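Local atomic coordinates of glycoside transferase (Listeria monocytogenes, PDB entry 6R2M), a protein that is a monomeric, extracellular glycoside hydrolase linked to exopolysaccharide and probably acts on the glycosidic bonds of such a polymer. Residues 37-40 with 41-45; 74-78 with 79-83; 158-161 with 162-165; 303-306 with 307-311. One frame throughout, in Å; residues are numbered along the deposited sequence.

Interaction 1 of 4, residues 37-40 with 41-45; sequences IVDY and KNAQE
Y40 and A43 meet CB to CB at 4.0 Å across a type II beta turn. Y40 and A43 are its ends; K41 and N42 are its corners, with N42 at positive phi. The direct closing bond of the turn is missing. Y40 O and A43 N stand 3.5 Å apart, and water 2 fits between them. It donates to Y40 O at 2.9 Å and accepts from A43 N at 3.2 Å. The Y40 ring runs away from the turn to an edge-to-face stack with H300.

D39 makes the second tie. It is buried, and its side chain packs on H300. From CB, CG lies between the backbone N and the carbonyl carbon (chi1 53°), which turns the carboxylate back over the following peptide. OD1 then takes a weak, bent bond from Y40 N at 3.0 Å. The same oxygen accepts the backbone N of H47, its stronger partner, and rests 4.4 Å from A43 CB. OD2, the other tip, receives water 1 at 2.6 Å. That water gives its second proton to E45 O at 2.7 Å.

The loop joins helix 21-29 to helix 50-62. The polar ends of the turn reach outward: K41 NZ bonds N29 OD1, and N42 ND2 bonds E297 OE2. Between 37-40 and 41-45 the polar links run through two ordered waters, one joining backbone to backbone and the other carboxylate to backbone. Hydration is probably part of the loop's shape, alongside the direct bond from H47 N to D39 OD1.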
# COMPACT_ATOMS: atom_id res chain seq x y z
N ILE A 37 12.36 -9.93 -3.66
CA ILE A 37 12.37 -8.54 -4.13
C ILE A 37 12.94 -7.65 -3.03
O ILE A 37 12.45 -7.67 -1.89
CB ILE A 37 10.95 -8.10 -4.53
CG1 ILE A 37 10.30 -9.13 -5.47
CG2 ILE A 37 10.97 -6.69 -5.15
CD1 ILE A 37 11.09 -9.43 -6.71
N VAL A 38 13.96 -6.85 -3.37
CA VAL A 38 14.67 -6.00 -2.43
C VAL A 38 14.19 -4.55 -2.56
O VAL A 38 13.64 -4.14 -3.58
CB VAL A 38 16.19 -6.12 -2.65
CG1 VAL A 38 16.61 -5.34 -3.88
CG2 VAL A 38 16.95 -5.66 -1.41
N ASP A 39 14.41 -3.76 -1.50
CA ASP A 39 13.94 -2.38 -1.50
C ASP A 39 14.81 -1.47 -2.37
O ASP A 39 14.28 -0.59 -3.05
CB ASP A 39 13.82 -1.83 -0.06
CG ASP A 39 15.10 -1.98 0.78
OD1 ASP A 39 16.02 -2.75 0.43
OD2 ASP A 39 15.15 -1.31 1.84
N TYR A 40 16.13 -1.66 -2.34
CA TYR A 40 17.05 -0.93 -3.21
C TYR A 40 18.07 -1.90 -3.78
O TYR A 40 18.53 -2.80 -3.07
CB TYR A 40 17.82 0.17 -2.47
CG TYR A 40 17.00 1.24 -1.79
CD1 TYR A 40 16.64 2.41 -2.46
CD2 TYR A 40 16.63 1.11 -0.46
CE1 TYR A 40 15.92 3.40 -1.81
CE2 TYR A 40 15.92 2.09 0.19
CZ TYR A 40 15.56 3.23 -0.48
OH TYR A 40 14.85 4.20 0.18
N LYS A 41 18.46 -1.68 -5.03
CA LYS A 41 19.54 -2.46 -5.62
C LYS A 41 20.86 -2.11 -4.94
O LYS A 41 21.15 -0.94 -4.68
CB LYS A 41 19.63 -2.20 -7.12
CG LYS A 41 20.59 -3.13 -7.88
CD LYS A 41 20.67 -2.69 -9.34
CE LYS A 41 21.33 -3.74 -10.23
NZ LYS A 41 21.42 -3.29 -11.65
N ASN A 42 21.66 -3.14 -4.65
CA ASN A 42 22.99 -2.95 -4.06
C ASN A 42 22.92 -2.19 -2.73
O ASN A 42 23.77 -1.36 -2.42
CB ASN A 42 23.94 -2.23 -5.03
CG ASN A 42 24.20 -3.03 -6.29
OD1 ASN A 42 24.24 -4.26 -6.26
ND2 ASN A 42 24.36 -2.33 -7.42
N ALA A 43 21.88 -2.46 -1.95
CA ALA A 43 21.75 -1.78 -0.67
C ALA A 43 22.75 -2.33 0.33
O ALA A 43 23.04 -3.54 0.35
CB ALA A 43 20.33 -1.94 -0.12
N GLN A 44 23.29 -1.45 1.18
CA GLN A 44 24.13 -1.90 2.28
C GLN A 44 23.31 -2.67 3.31
O GLN A 44 23.79 -3.65 3.89
CB GLN A 44 24.81 -0.71 2.96
CG GLN A 44 25.23 0.42 2.04
CD GLN A 44 25.50 1.71 2.81
OE1 GLN A 44 24.60 2.52 3.02
NE2 GLN A 44 26.75 1.88 3.25
N GLU A 45 22.06 -2.23 3.55
CA GLU A 45 21.15 -2.85 4.50
C GLU A 45 19.88 -3.23 3.74
O GLU A 45 18.86 -2.52 3.84
CB GLU A 45 20.84 -1.91 5.66
CG GLU A 45 20.71 -2.60 7.01
CD GLU A 45 20.44 -1.62 8.13
OE1 GLU A 45 20.37 -0.40 7.86
OE2 GLU A 45 20.30 -2.06 9.29
O HOH W 1 17.49 -0.54 2.70
O HOH W 2 20.23 -5.07 -2.75

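Interaction 2 of 4, residues 74-78 with 79-83; sequences SHLEK and NFITE
The last turn of helix 66-79 runs into the following loop here, where N79, F80 and I81 fold back on H75 and L76. Two carbonyls take two donors each. H75 O accepts N79 N at 3.0 Å, the usual helical bond. It also accepts N79 ND2 at 3.1 Å, with an N-H...O angle of 159°. The amide comes in the carbonyl plane, on a lone pair, at a C=O...N angle of 123°. The oxygen also lies close to the amide's own plane, so both groups are well aligned. N79 CG stands beside its backbone N (chi1 -63°), and this swings ND2 back over the preceding turn. ND2 also donates to water 3 at 2.8 Å. The water sits in the plane of the H75 ring, at its edge, and bonds ND1.

L76 O is the second shared acceptor. F80 N reaches it, four residues on. I81 N reaches it at 3.1 Å from almost straight ahead of the carbonyl. The bond from I81 spans five residues, a pattern common where an alpha helix ends and its coil widens. Past this point the chain leaves for helix 100-116. Water 4 spans the exit, donating to I81 O at 2.9 Å and weakly to E77 O.

The apolar side chains also close up. L76 CD1 touches F80 CB at 3.7 Å, the two side chains crossing at about a right angle. L76 CG meets I81 CD1 at 3.9 Å. I53 of helix 50-62 packs on L76 and F80, while M125 of helix 120-136 covers L76 and I81.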
# COMPACT_ATOMS: atom_id res chain seq x y z
N SER A 74 4.79 -18.63 -4.72
CA SER A 74 5.72 -19.64 -4.21
C SER A 74 6.77 -19.02 -3.30
O SER A 74 7.07 -19.58 -2.24
CB SER A 74 6.39 -20.37 -5.37
OG SER A 74 5.48 -21.29 -5.97
N HIS A 75 7.33 -17.88 -3.70
CA HIS A 75 8.29 -17.20 -2.82
C HIS A 75 7.62 -16.75 -1.54
O HIS A 75 8.22 -16.79 -0.46
CB HIS A 75 8.91 -15.99 -3.52
CG HIS A 75 9.87 -16.34 -4.61
ND1 HIS A 75 10.93 -17.20 -4.43
CD2 HIS A 75 9.93 -15.95 -5.91
CE1 HIS A 75 11.60 -17.33 -5.56
NE2 HIS A 75 11.01 -16.58 -6.48
N LEU A 76 6.38 -16.28 -1.64
CA LEU A 76 5.63 -15.90 -0.45
C LEU A 76 5.48 -17.09 0.50
O LEU A 76 5.71 -16.96 1.71
CB LEU A 76 4.26 -15.35 -0.86
CG LEU A 76 3.42 -14.72 0.24
CD1 LEU A 76 4.04 -13.39 0.65
CD2 LEU A 76 1.98 -14.54 -0.26
N GLU A 77 5.11 -18.25 -0.03
CA GLU A 77 4.87 -19.41 0.81
C GLU A 77 6.15 -19.90 1.46
O GLU A 77 6.14 -20.32 2.62
CB GLU A 77 4.23 -20.53 -0.00
CG GLU A 77 2.81 -20.22 -0.41
CD GLU A 77 2.28 -21.19 -1.43
OE1 GLU A 77 3.09 -21.78 -2.17
OE2 GLU A 77 1.04 -21.34 -1.51
N LYS A 78 7.27 -19.83 0.73
CA LYS A 78 8.50 -20.40 1.25
C LYS A 78 9.27 -19.46 2.16
O LYS A 78 10.07 -19.93 2.97
CB LYS A 78 9.39 -20.86 0.10
CG LYS A 78 8.69 -21.88 -0.79
CD LYS A 78 9.65 -22.93 -1.32
CE LYS A 78 9.20 -23.46 -2.67
NZ LYS A 78 9.85 -22.70 -3.77
N ASN A 79 9.06 -18.15 2.06
CA ASN A 79 9.89 -17.20 2.78
C ASN A 79 9.14 -16.29 3.73
O ASN A 79 9.77 -15.73 4.63
CB ASN A 79 10.69 -16.32 1.81
CG ASN A 79 11.66 -17.12 0.96
OD1 ASN A 79 12.78 -17.41 1.38
ND2 ASN A 79 11.23 -17.51 -0.24
N PHE A 80 7.82 -16.12 3.57
CA PHE A 80 7.09 -15.14 4.36
C PHE A 80 6.02 -15.74 5.25
O PHE A 80 5.82 -15.26 6.37
CB PHE A 80 6.43 -14.10 3.45
CG PHE A 80 7.40 -13.18 2.74
CD1 PHE A 80 7.96 -13.54 1.52
CD2 PHE A 80 7.73 -11.95 3.28
CE1 PHE A 80 8.84 -12.69 0.86
CE2 PHE A 80 8.62 -11.09 2.62
CZ PHE A 80 9.17 -11.47 1.41
N ILE A 81 5.33 -16.79 4.81
CA ILE A 81 4.18 -17.30 5.54
C ILE A 81 4.63 -18.32 6.58
O ILE A 81 5.31 -19.31 6.24
CB ILE A 81 3.14 -17.92 4.59
CG1 ILE A 81 2.66 -16.84 3.62
CG2 ILE A 81 1.97 -18.46 5.41
CD1 ILE A 81 1.74 -17.36 2.54
N THR A 82 4.26 -18.09 7.83
CA THR A 82 4.60 -19.02 8.90
C THR A 82 3.68 -20.23 8.89
O THR A 82 2.67 -20.28 8.18
CB THR A 82 4.53 -18.34 10.26
OG1 THR A 82 3.15 -18.08 10.59
CG2 THR A 82 5.34 -17.05 10.26
N GLU A 83 4.02 -21.21 9.73
CA GLU A 83 3.19 -22.41 9.81
C GLU A 83 1.82 -22.12 10.41
O GLU A 83 0.89 -22.89 10.18
CB GLU A 83 3.91 -23.50 10.60
CG GLU A 83 4.01 -23.26 12.09
CD GLU A 83 4.87 -24.31 12.79
OE1 GLU A 83 4.91 -25.46 12.31
OE2 GLU A 83 5.49 -23.97 13.82
O HOH W 3 11.86 -18.93 -2.58
O HOH W 4 7.99 -19.19 5.24

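Interaction 3 of 4, residues 158-161 with 162-165; sequences LHLS and YLNI
H159 and L160 each hand their carbonyl to the residue three places on: H159 O accepts Y162 N at 2.9 Å and L160 O accepts L163 N at 3.1 Å. Both bonds are fairly straight, and in both the donor stands well above the carbonyl plane instead of on a lone pair.

L163 carries the apolar side of the turn, with its two methyls divided between two leucines. Its CG stands beside the backbone N (chi1 -64°), which brings CG back over the turn to 3.5 Å from L160 O. CD1 lies 3.7 Å from L160 CD2, the two chains running side by side in the same direction. CD2 reaches L158 CD2 at 4.1 Å, and these chains cross at about a right angle. Helix 179-183 backs the cluster, with P180 on L158 and L160, and I181 on L163.

The turn is a 3-10 segment. It links strand 158-159, at the edge of a small antiparallel sheet, to helix 165-170. N164 is the N-cap of that helix, and its OD1 accepts A167 N.

Y162 CB sits 3.3 Å from H159 O. The Y162 ring has the S161 carbonyl carbon at its edge, and S161 OG lies 3.9 Å from its CD1. H159 directs ND1 to D145 OD2.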
# COMPACT_ATOMS: atom_id res chain seq x y z
N LEU A 158 -2.69 1.64 16.43
CA LEU A 158 -3.16 1.51 15.05
C LEU A 158 -2.72 2.75 14.29
O LEU A 158 -3.17 3.85 14.61
CB LEU A 158 -4.67 1.34 14.96
CG LEU A 158 -5.24 1.40 13.55
CD1 LEU A 158 -4.73 0.21 12.71
CD2 LEU A 158 -6.78 1.45 13.55
N HIS A 159 -1.86 2.57 13.30
CA HIS A 159 -1.58 3.63 12.35
C HIS A 159 -2.65 3.60 11.27
O HIS A 159 -2.84 2.58 10.60
CB HIS A 159 -0.18 3.45 11.78
CG HIS A 159 0.89 3.83 12.75
ND1 HIS A 159 1.19 3.07 13.86
CD2 HIS A 159 1.72 4.90 12.79
CE1 HIS A 159 2.16 3.65 14.54
NE2 HIS A 159 2.51 4.76 13.91
N LEU A 160 -3.35 4.73 11.10
CA LEU A 160 -4.47 4.75 10.16
C LEU A 160 -4.01 4.51 8.72
O LEU A 160 -4.82 4.09 7.88
CB LEU A 160 -5.21 6.07 10.27
CG LEU A 160 -5.85 6.29 11.64
CD1 LEU A 160 -6.50 7.65 11.70
CD2 LEU A 160 -6.86 5.19 11.91
N SER A 161 -2.74 4.79 8.42
CA SER A 161 -2.23 4.53 7.08
C SER A 161 -2.14 3.04 6.76
O SER A 161 -1.88 2.69 5.61
CB SER A 161 -0.85 5.18 6.91
OG SER A 161 0.12 4.54 7.73
N TYR A 162 -2.34 2.17 7.75
CA TYR A 162 -2.35 0.74 7.53
C TYR A 162 -3.73 0.23 7.14
O TYR A 162 -3.87 -0.96 6.83
CB TYR A 162 -1.89 0.03 8.80
CG TYR A 162 -0.39 -0.11 8.98
CD1 TYR A 162 0.51 0.75 8.35
CD2 TYR A 162 0.13 -1.13 9.79
CE1 TYR A 162 1.89 0.61 8.53
CE2 TYR A 162 1.49 -1.27 9.99
CZ TYR A 162 2.36 -0.41 9.34
OH TYR A 162 3.72 -0.58 9.53
N LEU A 163 -4.76 1.08 7.13
CA LEU A 163 -6.11 0.59 6.87
C LEU A 163 -6.33 0.40 5.38
O LEU A 163 -5.95 1.24 4.55
CB LEU A 163 -7.16 1.55 7.43
CG LEU A 163 -7.17 1.75 8.94
CD1 LEU A 163 -8.11 2.88 9.32
CD2 LEU A 163 -7.58 0.49 9.68
N ASN A 164 -6.95 -0.73 5.03
CA ASN A 164 -7.33 -1.04 3.67
C ASN A 164 -8.81 -1.36 3.76
O ASN A 164 -9.17 -2.46 4.20
CB ASN A 164 -6.49 -2.20 3.13
CG ASN A 164 -6.78 -2.52 1.68
OD1 ASN A 164 -7.94 -2.50 1.22
ND2 ASN A 164 -5.73 -2.85 0.94
N ILE A 165 -9.67 -0.39 3.44
CA ILE A 165 -11.10 -0.55 3.69
C ILE A 165 -11.66 -1.70 2.87
O ILE A 165 -12.47 -2.50 3.35
CB ILE A 165 -11.84 0.76 3.41
CG1 ILE A 165 -11.34 1.87 4.33
CG2 ILE A 165 -13.38 0.56 3.54
CD1 ILE A 165 -11.32 1.50 5.83
O HOH W 5 -3.47 1.85 3.45

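Interaction 4 of 4, residues 303-306 with 307-311; sequences DYIN and KEITL
E308 CG lies over one face of the Y304 ring, offset toward the rim. It is 4.2 Å from the ring centroid and 20° off the normal, a CH-pi contact. The E308 chain bends at chi2 (-56°), which curls the carboxylate back toward the ring. The ring and carboxylate planes are 39° apart. Water 6 holds the end of this curl, donating to E308 OE2 at 2.7 Å and to Y304 O at 2.9 Å. Y304 O also takes E308 N, so backbone, water and methylene converge on one residue.

Y304 and E308 are four apart, one turn of alpha helix 301-312. I305 and I309 follow the same spacing on the next ridge, with CG1 and CD1 in contact at 4.2 Å. N306 O accepts twice: T310 N at 3.0 Å and T310 OG1 at 3.0 Å, from opposite faces of its plane. The hydroxyl's stronger partner is Q270 NE2, on helix 262-274.

Farther out, Y25 and Y30 meet the Y304 ring, and V22 of helix 21-29 touches both Y304 and E308. Y59 of helix 50-62 packs on E308 and I309. K307 stretches out to bond the carbonyls of M291 and E289.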
# COMPACT_ATOMS: atom_id res chain seq x y z
N ASP A 303 8.45 3.18 -4.48
CA ASP A 303 8.22 4.26 -5.44
C ASP A 303 8.16 3.73 -6.86
O ASP A 303 7.26 4.09 -7.63
CB ASP A 303 9.33 5.32 -5.31
CG ASP A 303 9.21 6.15 -4.06
OD1 ASP A 303 8.10 6.60 -3.73
OD2 ASP A 303 10.25 6.34 -3.38
N TYR A 304 9.10 2.87 -7.22
CA TYR A 304 9.14 2.32 -8.57
C TYR A 304 7.82 1.63 -8.91
O TYR A 304 7.20 1.92 -9.93
CB TYR A 304 10.31 1.35 -8.71
CG TYR A 304 10.26 0.57 -10.00
CD1 TYR A 304 10.72 1.13 -11.18
CD2 TYR A 304 9.71 -0.71 -10.04
CE1 TYR A 304 10.64 0.43 -12.37
CE2 TYR A 304 9.64 -1.41 -11.23
CZ TYR A 304 10.11 -0.84 -12.38
OH TYR A 304 10.02 -1.58 -13.55
N ILE A 305 7.36 0.74 -8.02
CA ILE A 305 6.26 -0.12 -8.41
C ILE A 305 4.92 0.59 -8.29
O ILE A 305 3.99 0.29 -9.04
CB ILE A 305 6.29 -1.43 -7.60
CG1 ILE A 305 5.41 -2.49 -8.27
CG2 ILE A 305 5.88 -1.22 -6.13
CD1 ILE A 305 5.99 -3.03 -9.59
N ASN A 306 4.78 1.54 -7.35
CA ASN A 306 3.52 2.28 -7.29
C ASN A 306 3.37 3.21 -8.48
O ASN A 306 2.24 3.43 -8.94
CB ASN A 306 3.41 3.06 -5.98
CG ASN A 306 2.83 2.22 -4.85
OD1 ASN A 306 1.68 1.82 -4.91
ND2 ASN A 306 3.63 1.94 -3.83
N LYS A 307 4.48 3.72 -9.02
CA LYS A 307 4.36 4.45 -10.28
C LYS A 307 3.88 3.53 -11.39
O LYS A 307 2.94 3.87 -12.12
CB LYS A 307 5.68 5.14 -10.63
CG LYS A 307 5.66 5.82 -11.99
CD LYS A 307 6.86 6.72 -12.19
CE LYS A 307 6.79 7.37 -13.56
NZ LYS A 307 7.91 8.31 -13.85
N GLU A 308 4.47 2.32 -11.50
CA GLU A 308 4.05 1.41 -12.57
C GLU A 308 2.60 1.00 -12.41
O GLU A 308 1.85 0.96 -13.40
CB GLU A 308 4.95 0.18 -12.61
CG GLU A 308 6.40 0.49 -12.96
CD GLU A 308 6.55 1.23 -14.28
OE1 GLU A 308 5.77 0.98 -15.21
OE2 GLU A 308 7.49 2.06 -14.38
N ILE A 309 2.17 0.68 -11.18
CA ILE A 309 0.77 0.28 -10.98
C ILE A 309 -0.17 1.42 -11.35
O ILE A 309 -1.16 1.21 -12.05
CB ILE A 309 0.54 -0.15 -9.52
CG1 ILE A 309 1.32 -1.43 -9.21
CG2 ILE A 309 -0.98 -0.34 -9.26
CD1 ILE A 309 1.34 -1.76 -7.74
N THR A 310 0.12 2.63 -10.86
CA THR A 310 -0.82 3.74 -11.05
C THR A 310 -0.91 4.14 -12.52
O THR A 310 -1.99 4.49 -13.01
CB THR A 310 -0.41 4.92 -10.17
OG1 THR A 310 -0.56 4.57 -8.79
CG2 THR A 310 -1.25 6.15 -10.46
N LEU A 311 0.20 4.09 -13.25
CA LEU A 311 0.12 4.44 -14.67
C LEU A 311 -0.54 3.35 -15.50
O LEU A 311 -0.98 3.62 -16.62
CB LEU A 311 1.52 4.75 -15.20
CG LEU A 311 2.10 6.07 -14.67
CD1 LEU A 311 3.46 6.32 -15.29
CD2 LEU A 311 1.15 7.23 -14.95
O HOH W 6 8.24 3.43 -12.12

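The four contacts lie in series along the chain, and none touches another. Interactions 1 and 2 approach to about 6 Å between nearest atoms, as do interactions 1 and 4. Helix 50-62 connects several of them: it follows the loop of interaction 1, and its residues pack on interactions 2 and 4. Y30 joins interactions 1 and 4: its backbone bonds V38, and its ring meets that of Y304. A backbone bond also links D39 with F301, at the start of helix 301-312. The centre of interaction 3 is about 26 Å from that of interaction 1 and about 20 Å from that of interaction 4, on the opposite side of the chain's centre from both. Helix 100-116 packs on interaction 3 and begins beyond the loop of interaction 2.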